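Local coordinates for protein glucosidase 2 subunit beta (Schizosaccharomyces pombe, PDB 4XQM) that recognises mannose-bearing N-glycans through its MRH lectin domain, as part of the subunit that retains the catalytic alpha subunit of glucosidase II in the endoplasmic reticulum, at residues M7-E12 / I85-P90; V20-N25 / S89-S94; V73-L76 / E82-I85. One frame throughout, in Å; residues are numbered along the deposited sequence.

Contact 1: residues M7-E12 / I85-P90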
ATOM      1  N   MET A   7      -0.095 -11.248   3.391  1.00 13.93           N
ATOM      2  CA  MET A   7      -1.093 -10.720   4.314  1.00 14.54           C
ATOM      3  C   MET A   7      -1.820  -9.536   3.669  1.00 13.03           C
ATOM      4  O   MET A   7      -1.186  -8.589   3.184  1.00 10.97           O
ATOM      5  CB  MET A   7      -0.415 -10.289   5.606  1.00 18.43           C
ATOM      6  CG  MET A   7      -1.345  -9.787   6.686  1.00 18.70           C
ATOM      7  SD  MET A   7      -0.413  -9.438   8.196  1.00 19.89           S
ATOM      8  CE  MET A   7       0.321 -11.027   8.544  1.00 23.85           C
ATOM      9  N   GLU A   8      -3.150  -9.610   3.642  1.00 13.49           N
ATOM     10  CA  GLU A   8      -3.978  -8.625   2.935  1.00 12.21           C
ATOM     11  C   GLU A   8      -4.807  -7.755   3.881  1.00 14.40           C
ATOM     12  O   GLU A   8      -5.450  -8.263   4.806  1.00 14.78           O
ATOM     13  CB  GLU A   8      -4.918  -9.351   1.965  1.00 15.17           C
ATOM     14  CG  GLU A   8      -6.026  -8.489   1.369  1.00 24.30           C
ATOM     15  CD  GLU A   8      -7.010  -9.304   0.551  1.00 29.01           C
ATOM     16  OE1 GLU A   8      -6.580  -9.948  -0.431  1.00 31.16           O
ATOM     17  OE2 GLU A   8      -8.212  -9.314   0.905  1.00 31.53           O
ATOM     18  N   THR A   9      -4.810  -6.446   3.629  1.00 11.06           N
ATOM     19  CA  THR A   9      -5.689  -5.521   4.345  1.00 13.05           C
ATOM     20  C   THR A   9      -6.478  -4.718   3.308  1.00 13.62           C
ATOM     21  O   THR A   9      -5.904  -4.251   2.318  1.00 13.28           O
ATOM     22  CB  THR A   9      -4.880  -4.552   5.221  1.00 11.16           C
ATOM     23  OG1 THR A   9      -4.027  -5.303   6.102  1.00 11.98           O
ATOM     24  CG2 THR A   9      -5.800  -3.672   6.059  1.00 12.90           C
ATOM     25  N   LYS A  10      -7.784  -4.573   3.523  1.00 12.92           N
ATOM     26  CA  LYS A  10      -8.638  -3.839   2.595  1.00 13.42           C
ATOM     27  C   LYS A  10      -9.398  -2.739   3.323  1.00 12.93           C
ATOM     28  O   LYS A  10      -9.773  -2.880   4.498  1.00 13.98           O
ATOM     29  CB  LYS A  10      -9.648  -4.779   1.921  1.00 16.33           C
ATOM     30  CG  LYS A  10      -9.050  -5.816   0.977  1.00 21.88           C
ATOM     31  CD  LYS A  10     -10.173  -6.653   0.343  1.00 25.83           C
ATOM     32  CE  LYS A  10     -11.240  -6.990   1.385  1.00 30.06           C
ATOM     33  NZ  LYS A  10     -12.342  -7.847   0.859  1.00 40.76           N
ATOM     34  N   ARG A  11      -9.629  -1.636   2.623  1.00 10.69           N
ATOM     35  CA  ARG A  11     -10.520  -0.593   3.132  1.00 10.62           C
ATOM     36  C   ARG A  11     -11.117   0.180   1.976  1.00 10.02           C
ATOM     37  O   ARG A  11     -10.413   0.530   1.008  1.00 10.22           O
ATOM     38  CB  ARG A  11      -9.781   0.374   4.068  1.00  9.66           C
ATOM     39  CG  ARG A  11     -10.701   1.450   4.651  1.00  9.99           C
ATOM     40  CD  ARG A  11      -9.999   2.333   5.653  1.00 12.41           C
ATOM     41  NE  ARG A  11     -10.834   3.489   6.011  1.00 13.52           N
ATOM     42  CZ  ARG A  11     -10.379   4.594   6.591  1.00 15.18           C
ATOM     43  NH1 ARG A  11      -9.094   4.696   6.892  1.00 12.03           N
ATOM     44  NH2 ARG A  11     -11.214   5.602   6.853  1.00 12.97           N
ATOM     45  N   GLU A  12     -12.412   0.457   2.073  1.00 12.48           N
ATOM     46  CA  GLU A  12     -13.038   1.355   1.114  1.00 12.60           C
ATOM     47  C   GLU A  12     -12.823   2.802   1.535  1.00 12.79           C
ATOM     48  O   GLU A  12     -13.174   3.188   2.650  1.00 13.15           O
ATOM     49  CB  GLU A  12     -14.528   1.064   0.953  1.00 15.64           C
ATOM     50  CG  GLU A  12     -15.187   1.956  -0.098  1.00 17.37           C
ATOM     51  CD  GLU A  12     -15.790   3.231   0.496  1.00 24.22           C
ATOM     52  OE1 GLU A  12     -16.608   3.112   1.435  1.00 24.91           O
ATOM     53  OE2 GLU A  12     -15.443   4.349   0.029  1.00 22.18           O
ATOM     54  N   ILE A  85       0.266   5.636   1.781  1.00 10.87           N
ATOM     55  CA  ILE A  85      -0.677   4.831   2.554  1.00 10.55           C
ATOM     56  C   ILE A  85      -0.101   4.555   3.924  1.00 10.78           C
ATOM     57  O   ILE A  85       1.002   4.002   4.039  1.00 11.83           O
ATOM     58  CB  ILE A  85      -0.973   3.493   1.849  1.00 11.91           C
ATOM     59  CG1 ILE A  85      -1.434   3.745   0.410  1.00 12.15           C
ATOM     60  CG2 ILE A  85      -2.041   2.717   2.614  1.00 11.15           C
ATOM     61  CD1 ILE A  85      -1.736   2.482  -0.386  1.00 11.73           C
ATOM     62  N   LYS A  86      -0.836   4.950   4.959  1.00 10.02           N
ATOM     63  CA  LYS A  86      -0.437   4.664   6.337  1.00 11.09           C
ATOM     64  C   LYS A  86      -1.242   3.482   6.879  1.00 11.46           C
ATOM     65  O   LYS A  86      -2.459   3.401   6.665  1.00 11.31           O
ATOM     66  CB  LYS A  86      -0.636   5.901   7.216  1.00 14.83           C
ATOM     67  CG  LYS A  86      -0.101   5.740   8.641  1.00 19.65           C
ATOM     68  CD  LYS A  86      -0.079   7.083   9.367  1.00 23.64           C
ATOM     69  CE  LYS A  86       0.145   6.887  10.860  1.00 35.37           C
ATOM     70  NZ  LYS A  86      -0.073   8.149  11.634  1.00 39.34           N
ATOM     71  N   MET A  87      -0.560   2.564   7.565  1.00 11.79           N
ATOM     72  CA  MET A  87      -1.203   1.369   8.099  1.00  9.93           C
ATOM     73  C   MET A  87      -0.773   1.052   9.520  1.00  9.11           C
ATOM     74  O   MET A  87       0.289   1.469   9.955  1.00 10.60           O
ATOM     75  CB  MET A  87      -0.852   0.147   7.239  1.00 12.49           C
ATOM     76  CG  MET A  87      -1.240   0.250   5.789  1.00 12.86           C
ATOM     77  SD  MET A  87      -0.947  -1.313   4.934  1.00 12.97           S
ATOM     78  CE  MET A  87      -2.042  -2.419   5.826  1.00 12.63           C
ATOM     79  N   LYS A  88      -1.606   0.292  10.222  1.00 10.86           N
ATOM     80  CA  LYS A  88      -1.191  -0.412  11.432  1.00 11.47           C
ATOM     81  C   LYS A  88      -1.289  -1.907  11.176  1.00 11.43           C
ATOM     82  O   LYS A  88      -2.130  -2.351  10.373  1.00 11.82           O
ATOM     83  CB  LYS A  88      -2.051   0.009  12.629  1.00 12.67           C
ATOM     84  CG  LYS A  88      -1.658   1.396  13.139  1.00 16.04           C
ATOM     85  CD  LYS A  88      -2.838   2.265  13.533  1.00 30.45           C
ATOM     86  CE  LYS A  88      -3.494   1.809  14.809  1.00 32.43           C
ATOM     87  NZ  LYS A  88      -4.037   2.976  15.601  1.00 27.90           N
ATOM     88  N   SER A  89      -0.428  -2.683  11.832  1.00 10.70           N
ATOM     89  CA  SER A  89      -0.420  -4.135  11.650  1.00 13.38           C
ATOM     90  C   SER A  89       0.440  -4.794  12.710  1.00 11.10           C
ATOM     91  O   SER A  89       1.502  -4.265  13.059  1.00 10.65           O
ATOM     92  CB  SER A  89       0.142  -4.525  10.278  1.00 14.01           C
ATOM     93  OG  SER A  89       0.265  -5.938  10.189  1.00 11.93           O
ATOM     94  N   PRO A  90      -0.006  -5.951  13.220  1.00 11.44           N
ATOM     95  CA  PRO A  90       0.849  -6.730  14.123  1.00 12.38           C
ATOM     96  C   PRO A  90       2.161  -7.132  13.450  1.00 13.96           C
ATOM     97  O   PRO A  90       3.134  -7.393  14.154  1.00 14.74           O
ATOM     98  CB  PRO A  90       0.008  -7.977  14.424  1.00 18.09           C
ATOM     99  CG  PRO A  90      -1.399  -7.557  14.187  1.00 18.26           C
ATOM    100  CD  PRO A  90      -1.342  -6.554  13.059  1.00 12.69           C
TER
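Ser89 OG, which faces Met7 across the contact, is gripped by two hydrogen bonds, one with Asn70 OD1 and one from the backbone N of Ala91. Met7 adds only a loose neighbour to this hydroxyl, its SD standing 4.1 Å from Ser89 OG. The fuller meeting lies two residues on from Met7 and two back from Ser89. There Thr9 and Met87 reach toward each other tip to tip, their CA atoms 9.0 Å apart, and the methyl of the methionine ends on the branch point of the threonine. Met87 CE is 3.5 Å from Thr9 OG1 and hardly farther from Thr9 CB, with Thr9 CG2 a little more distant, so one methyl meets both branches at once. The thioether chain runs extended through SD and then turns at its last bond (chi3 62°), which carries CE over to the threonine. On the other side, the threonine's own chi1 of -55° turns both OG1 and CG2 to that methyl. Side chains of Val20 and Val62 also touch Met87, while Ile72 and Asn70 touch Thr9. Strand 8-12 is thus laid across strand 85-89 by side chains alone, as facing sheets pack in the flattened beta-barrel of MRH domains. Chemically the joint is almost wholly van der Waals: the terminal methyl of Met87 rests on the threonine, and the hydroxyl that Met7 faces, Ser89 OG, has its hydrogen bonds outside this pairing, so the packing need not satisfy it.

Contact 2: residues V20-N25 / S89-S94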
ATOM      1  N   VAL A  20      -3.991  -3.711   0.221  1.00 10.07           N
ATOM      2  CA  VAL A  20      -2.550  -3.823   0.396  1.00 11.63           C
ATOM      3  C   VAL A  20      -2.223  -5.265   0.731  1.00 11.24           C
ATOM      4  O   VAL A  20      -2.778  -5.825   1.679  1.00 11.91           O
ATOM      5  CB  VAL A  20      -2.026  -2.929   1.546  1.00  9.12           C
ATOM      6  CG1 VAL A  20      -0.531  -3.170   1.779  1.00 10.63           C
ATOM      7  CG2 VAL A  20      -2.292  -1.450   1.234  1.00 10.99           C
ATOM      8  N   VAL A  21      -1.347  -5.866  -0.070  1.00 12.63           N
ATOM      9  CA  VAL A  21      -0.830  -7.193   0.234  1.00 10.57           C
ATOM     10  C   VAL A  21       0.669  -7.076   0.517  1.00 11.49           C
ATOM     11  O   VAL A  21       1.458  -6.719  -0.368  1.00 11.20           O
ATOM     12  CB  VAL A  21      -1.084  -8.173  -0.910  1.00 12.22           C
ATOM     13  CG1 VAL A  21      -0.705  -9.576  -0.462  1.00 13.69           C
ATOM     14  CG2 VAL A  21      -2.540  -8.146  -1.296  1.00 13.59           C
ATOM     15  N   PHE A  22       1.067  -7.364   1.754  1.00 10.82           N
ATOM     16  CA  PHE A  22       2.470  -7.167   2.141  1.00 11.02           C
ATOM     17  C   PHE A  22       3.425  -7.967   1.245  1.00 12.46           C
ATOM     18  O   PHE A  22       3.225  -9.165   1.025  1.00 12.76           O
ATOM     19  CB  PHE A  22       2.703  -7.523   3.617  1.00 10.44           C
ATOM     20  CG  PHE A  22       2.035  -6.582   4.599  1.00 11.31           C
ATOM     21  CD1 PHE A  22       1.829  -5.238   4.291  1.00 11.89           C
ATOM     22  CD2 PHE A  22       1.633  -7.051   5.849  1.00 12.17           C
ATOM     23  CE1 PHE A  22       1.218  -4.377   5.224  1.00 10.66           C
ATOM     24  CE2 PHE A  22       1.026  -6.208   6.771  1.00 11.36           C
ATOM     25  CZ  PHE A  22       0.817  -4.876   6.464  1.00 11.46           C
ATOM     26  N   TYR A  23       4.435  -7.275   0.709  1.00  9.90           N
ATOM     27  CA  TYR A  23       5.496  -7.880  -0.100  1.00 11.61           C
ATOM     28  C   TYR A  23       5.009  -8.447  -1.429  1.00 13.70           C
ATOM     29  O   TYR A  23       5.731  -9.194  -2.097  1.00 16.21           O
ATOM     30  CB  TYR A  23       6.249  -8.956   0.694  1.00 12.24           C
ATOM     31  CG  TYR A  23       6.968  -8.427   1.912  1.00 12.42           C
ATOM     32  CD1 TYR A  23       7.641  -7.211   1.878  1.00 13.29           C
ATOM     33  CD2 TYR A  23       6.956  -9.131   3.107  1.00 16.25           C
ATOM     34  CE1 TYR A  23       8.305  -6.727   3.006  1.00 15.00           C
ATOM     35  CE2 TYR A  23       7.613  -8.664   4.222  1.00 13.99           C
ATOM     36  CZ  TYR A  23       8.281  -7.468   4.177  1.00 13.23           C
ATOM     37  OH  TYR A  23       8.923  -7.009   5.306  1.00 15.99           O
ATOM     38  N   GLU A  24       3.799  -8.072  -1.826  1.00 12.90           N
ATOM     39  CA  GLU A  24       3.284  -8.472  -3.127  1.00 12.85           C
ATOM     40  C   GLU A  24       2.847  -7.242  -3.928  1.00 14.09           C
ATOM     41  O   GLU A  24       3.627  -6.713  -4.728  1.00 16.43           O
ATOM     42  CB  GLU A  24       2.182  -9.537  -2.974  1.00 13.41           C
ATOM     43  CG  GLU A  24       2.781 -10.844  -2.418  1.00 13.38           C
ATOM     44  CD  GLU A  24       1.793 -11.988  -2.263  1.00 15.44           C
ATOM     45  OE1 GLU A  24       0.598 -11.832  -2.613  1.00 15.19           O
ATOM     46  OE2 GLU A  24       2.220 -13.071  -1.784  1.00 14.75           O
ATOM     47  N   ASN A  25       1.628  -6.773  -3.712  1.00 12.29           N
ATOM     48  CA  ASN A  25       1.141  -5.639  -4.495  1.00 15.40           C
ATOM     49  C   ASN A  25       0.099  -4.801  -3.774  1.00 15.37           C
ATOM     50  O   ASN A  25      -0.421  -5.203  -2.731  1.00 12.99           O
ATOM     51  CB  ASN A  25       0.592  -6.124  -5.843  1.00 17.37           C
ATOM     52  CG  ASN A  25      -0.118  -7.449  -5.728  1.00 19.34           C
ATOM     53  OD1 ASN A  25      -0.805  -7.716  -4.739  1.00 24.12           O
ATOM     54  ND2 ASN A  25       0.053  -8.302  -6.734  1.00 18.49           N
ATOM     55  N   SER A  89      -0.428  -2.683  11.832  1.00 10.70           N
ATOM     56  CA  SER A  89      -0.420  -4.135  11.650  1.00 13.38           C
ATOM     57  C   SER A  89       0.440  -4.794  12.710  1.00 11.10           C
ATOM     58  O   SER A  89       1.502  -4.265  13.059  1.00 10.65           O
ATOM     59  CB  SER A  89       0.142  -4.525  10.278  1.00 14.01           C
ATOM     60  OG  SER A  89       0.265  -5.938  10.189  1.00 11.93           O
ATOM     61  N   PRO A  90      -0.006  -5.951  13.220  1.00 11.44           N
ATOM     62  CA  PRO A  90       0.849  -6.730  14.123  1.00 12.38           C
ATOM     63  C   PRO A  90       2.161  -7.132  13.450  1.00 13.96           C
ATOM     64  O   PRO A  90       3.134  -7.393  14.154  1.00 14.74           O
ATOM     65  CB  PRO A  90       0.008  -7.977  14.424  1.00 18.09           C
ATOM     66  CG  PRO A  90      -1.399  -7.557  14.187  1.00 18.26           C
ATOM     67  CD  PRO A  90      -1.342  -6.554  13.059  1.00 12.69           C
ATOM     68  N   ALA A  91       2.202  -7.156  12.116  1.00 13.59           N
ATOM     69  CA  ALA A  91       3.441  -7.470  11.395  1.00 14.22           C
ATOM     70  C   ALA A  91       4.575  -6.519  11.775  1.00 15.10           C
ATOM     71  O   ALA A  91       5.758  -6.882  11.698  1.00 16.69           O
ATOM     72  CB  ALA A  91       3.218  -7.416   9.907  1.00 13.97           C
ATOM     73  N   ALA A  92       4.208  -5.307  12.185  1.00 11.54           N
ATOM     74  CA  ALA A  92       5.183  -4.260  12.476  1.00 12.13           C
ATOM     75  C   ALA A  92       5.524  -4.213  13.961  1.00 15.33           C
ATOM     76  O   ALA A  92       6.267  -3.337  14.410  1.00 13.63           O
ATOM     77  CB  ALA A  92       4.669  -2.905  12.003  1.00 12.56           C
ATOM     78  N   CYS A  93       4.994  -5.165  14.719  1.00 13.01           N
ATOM     79  CA  CYS A  93       5.239  -5.191  16.163  1.00 16.04           C
ATOM     80  C   CYS A  93       6.427  -6.083  16.487  1.00 18.59           C
ATOM     81  O   CYS A  93       6.864  -6.883  15.650  1.00 21.40           O
ATOM     82  CB  CYS A  93       3.986  -5.665  16.904  1.00 15.98           C
ATOM     83  SG  CYS A  93       2.568  -4.555  16.702  1.00 14.72           S
ATOM     84  N   SER A  94       6.960  -5.928  17.694  1.00 16.33           N
ATOM     85  CA  SER A  94       8.083  -6.740  18.155  1.00 19.45           C
ATOM     86  C   SER A  94       7.698  -8.210  18.200  1.00 25.57           C
ATOM     87  O   SER A  94       6.692  -8.564  18.816  1.00 33.73           O
ATOM     88  CB  SER A  94       8.498  -6.301  19.557  1.00 16.97           C
ATOM     89  OG  SER A  94       8.645  -4.898  19.655  1.00 21.59           O
TER
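Phe22 presents the edge of its ring to Ser89, and this is the close-packed half of the contact. Ser89 OG lies near the ring plane, 3.5 Å from Phe22 CE2, while Ser89 CB sits 3.9 Å from Phe22 CZ; the approach is therefore made by the outer ring carbons, with the hydroxyl oxygen meeting C-H groups instead of the pi face. Phe22 CG stands anti to the carbonyl carbon (chi1 -68°), which throws the ring off its turn and toward the side chains of Ser89 and Ala91. Val64 and Met87 also touch the ring. On the looser side Ala91 comes in obliquely, its CB 4.0 Å from Phe22 CE2, from a partly exposed position. The local backbone fixes both partners. Phe22 is the second residue of a type II turn from Val21 to Glu24, closed by Glu24 N to Val21 O at 3.1 Å, and the turn is joined to a classic bulge, in which Glu24 and Asn25 both face Val21. Opposite, Ser89 OG, which also bonds Asn70 OD1, closes an ST turn with the N of Ala91, and Ala92 N bonds Ser89 O at 3.0 Å as the chain winds into the 3-10 segment 90-92. Just beyond, Cys93 is tied to Cys66 by a disulfide. A buried aromatic of a strand-to-strand turn thus plugs against the C-terminal coil at one end of the beta-barrel of this MRH domain.

Contact 3: residues V73-L76 / E82-I85. With MAN (alpha-D-mannopyranose), chain B.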
ATOM      1  N   VAL A  73      -4.978   3.114   7.649  1.00 11.10           N
ATOM      2  CA  VAL A  73      -5.291   4.314   8.431  1.00 11.72           C
ATOM      3  C   VAL A  73      -5.679   5.457   7.508  1.00 12.33           C
ATOM      4  O   VAL A  73      -6.664   6.143   7.757  1.00 10.80           O
ATOM      5  CB  VAL A  73      -4.098   4.713   9.331  1.00 11.54           C
ATOM      6  CG1 VAL A  73      -4.340   6.062  10.001  1.00 16.49           C
ATOM      7  CG2 VAL A  73      -3.885   3.633  10.386  1.00 14.74           C
ATOM      8  N   SER A  74      -4.911   5.650   6.434  1.00 11.45           N
ATOM      9  CA  SER A  74      -5.204   6.703   5.463  1.00 10.69           C
ATOM     10  C   SER A  74      -4.559   6.428   4.114  1.00 11.32           C
ATOM     11  O   SER A  74      -3.537   5.738   4.035  1.00 11.43           O
ATOM     12  CB  SER A  74      -4.740   8.071   5.984  1.00 11.82           C
ATOM     13  OG  SER A  74      -3.335   8.097   6.198  1.00 13.11           O
ATOM     14  N   VAL A  75      -5.173   6.971   3.065  1.00 10.64           N
ATOM     15  CA  VAL A  75      -4.547   7.053   1.756  1.00 11.06           C
ATOM     16  C   VAL A  75      -4.497   8.514   1.340  1.00 12.80           C
ATOM     17  O   VAL A  75      -5.522   9.197   1.360  1.00 14.33           O
ATOM     18  CB  VAL A  75      -5.320   6.244   0.693  1.00 12.49           C
ATOM     19  CG1 VAL A  75      -4.711   6.477  -0.687  1.00 13.28           C
ATOM     20  CG2 VAL A  75      -5.328   4.757   1.038  1.00 11.67           C
ATOM     21  N   LEU A  76      -3.308   9.004   0.998  1.00 12.78           N
ATOM     22  CA  LEU A  76      -3.154  10.373   0.505  1.00 11.21           C
ATOM     23  C   LEU A  76      -2.612  10.340  -0.919  1.00 12.75           C
ATOM     24  O   LEU A  76      -1.609   9.679  -1.199  1.00 16.07           O
ATOM     25  CB  LEU A  76      -2.198  11.167   1.403  1.00 15.55           C
ATOM     26  CG  LEU A  76      -2.111  12.668   1.133  1.00 21.88           C
ATOM     27  CD1 LEU A  76      -3.405  13.341   1.576  1.00 25.35           C
ATOM     28  CD2 LEU A  76      -0.912  13.304   1.837  1.00 27.17           C
ATOM     29  N   GLU A  82       0.535   9.211  -7.177  1.00 13.59           N
ATOM     30  CA  GLU A  82       1.522   8.862  -6.167  1.00 17.86           C
ATOM     31  C   GLU A  82       0.746   8.724  -4.856  1.00 17.46           C
ATOM     32  O   GLU A  82       0.188   9.703  -4.357  1.00 16.66           O
ATOM     33  CB  GLU A  82       2.595   9.960  -6.063  1.00 18.37           C
ATOM     34  CG  GLU A  82       3.313  10.294  -7.379  1.00 23.76           C
ATOM     35  CD  GLU A  82       4.280  11.475  -7.256  1.00 30.34           C
ATOM     36  OE1 GLU A  82       4.800  11.720  -6.142  1.00 33.59           O
ATOM     37  OE2 GLU A  82       4.520  12.164  -8.276  1.00 32.53           O
ATOM     38  N   TYR A  83       0.689   7.512  -4.306  1.00 13.48           N
ATOM     39  CA  TYR A  83      -0.166   7.253  -3.162  1.00 13.10           C
ATOM     40  C   TYR A  83       0.662   7.066  -1.894  1.00 14.29           C
ATOM     41  O   TYR A  83       1.636   6.311  -1.888  1.00 17.02           O
ATOM     42  CB  TYR A  83      -1.012   6.007  -3.421  1.00 12.78           C
ATOM     43  CG  TYR A  83      -1.817   6.109  -4.700  1.00 13.01           C
ATOM     44  CD1 TYR A  83      -1.243   5.795  -5.934  1.00 10.21           C
ATOM     45  CD2 TYR A  83      -3.133   6.545  -4.678  1.00 13.09           C
ATOM     46  CE1 TYR A  83      -1.974   5.905  -7.113  1.00 10.59           C
ATOM     47  CE2 TYR A  83      -3.878   6.661  -5.848  1.00 10.51           C
ATOM     48  CZ  TYR A  83      -3.288   6.338  -7.062  1.00 12.44           C
ATOM     49  OH  TYR A  83      -4.014   6.447  -8.233  1.00 12.68           O
ATOM     50  N   LEU A  84       0.292   7.767  -0.828  1.00  9.69           N
ATOM     51  CA  LEU A  84       0.943   7.557   0.462  1.00 12.27           C
ATOM     52  C   LEU A  84      -0.064   6.848   1.356  1.00 10.87           C
ATOM     53  O   LEU A  84      -1.140   7.382   1.634  1.00 12.53           O
ATOM     54  CB  LEU A  84       1.366   8.893   1.086  1.00 11.62           C
ATOM     55  CG  LEU A  84       2.287   9.756   0.225  1.00 17.03           C
ATOM     56  CD1 LEU A  84       2.700  11.003   1.001  1.00 21.71           C
ATOM     57  CD2 LEU A  84       3.501   8.962  -0.194  1.00 19.46           C
ATOM     58  N   ILE A  85       0.266   5.636   1.781  1.00 10.87           N
ATOM     59  CA  ILE A  85      -0.677   4.831   2.554  1.00 10.55           C
ATOM     60  C   ILE A  85      -0.101   4.555   3.924  1.00 10.78           C
ATOM     61  O   ILE A  85       1.002   4.002   4.039  1.00 11.83           O
ATOM     62  CB  ILE A  85      -0.973   3.493   1.849  1.00 11.91           C
ATOM     63  CG1 ILE A  85      -1.434   3.745   0.410  1.00 12.15           C
ATOM     64  CG2 ILE A  85      -2.041   2.717   2.614  1.00 11.15           C
ATOM     65  CD1 ILE A  85      -1.736   2.482  -0.386  1.00 11.73           C
TER
HETATM   66  C1  MAN B 501      -8.129   7.169 -10.888  1.00 25.34           C
HETATM   67  C2  MAN B 501      -7.495   6.814  -9.677  1.00 14.79           C
HETATM   68  C3  MAN B 501      -6.944   8.125  -9.098  1.00 16.21           C
HETATM   69  C4  MAN B 501      -6.095   8.876 -10.168  1.00 14.16           C
HETATM   70  C5  MAN B 501      -6.953   9.119 -11.420  1.00 18.08           C
HETATM   71  C6  MAN B 501      -6.169   9.682 -12.582  1.00 16.92           C
HETATM   72  O1  MAN B 501      -9.029   8.072 -10.316  1.00 26.58           O
HETATM   73  O2  MAN B 501      -6.452   5.956  -9.967  1.00 18.59           O
HETATM   74  O3  MAN B 501      -6.222   7.882  -7.920  1.00 14.74           O
HETATM   75  O4  MAN B 501      -5.683  10.121  -9.677  1.00 16.84           O
HETATM   76  O5  MAN B 501      -7.427   7.851 -11.848  1.00 21.43           O
HETATM   77  O6  MAN B 501      -7.114  10.148 -13.552  1.00 19.05           O
HETATM   78  O   HOH W   1      -1.540   8.387   4.319  1.00 15.52           O
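Val75 turns CG1 anti to its backbone N (chi1 174°) while Tyr83 keeps CG beside its own (chi1 -55°), and these settings bring the valine methyl to the edge of the tyrosine ring, Val75 CG1 lying 4.3 Å from Tyr83 CD2. The other branch, Val75 CG2, runs alongside Ile85 and packs 4.1 Å from Ile85 CG1. Val75 and Ile85 form a non-hydrogen-bonded antiparallel pair; the next pair, Leu76 with Leu84, is hydrogen-bonded and carries its side chains on the other, exposed face. Leu76 N donates to Leu84 O at 2.8 Å, and Leu84 N returns the bond to Leu76 O at 2.7 Å, almost straight at 174°. Leu84 O has a second donor: a water gives it a bond of 2.9 Å and also contacts Ser74 OG at 2.6 Å, bridging the strands on that side. Farther out, Tyr83 OH donates to mannose O3 over 2.7 Å, with O3 in the plane of the ring at its edge. Arg58 bonds the same hydroxyl, and Glu77, Gln28, Tyr16 and Arg58 hold the sugar too. The tyrosine is therefore set by strand 59-66, which bonds its backbone, and by valine packing at the ring's edge, while the arginine bond to the hydroxyl probably helps to orient it as a donor to the sugar.

In the fold
Strand 82-89 and the coil after it run through all three contacts. Contact 3 pairs the start of that strand with strand 71-77, one of the sheet's two outermost strands; contact 1 lays its later half against strand 8-13, the other; contact 2 sets the following C-terminal coil against the turn after strand 16-21. Centres of contacts 1 and 2 are about 8 Å apart, with Met87 touching Val20 and Phe22, and those of 1 and 3 about 11 Å. Contacts 2 and 3, about 15 Å apart, lie on opposite sides of the chain centre. Strand 82-89 thus links the C-terminal end, which carries the disulfide, to the mannose-binding end of one MRH domain.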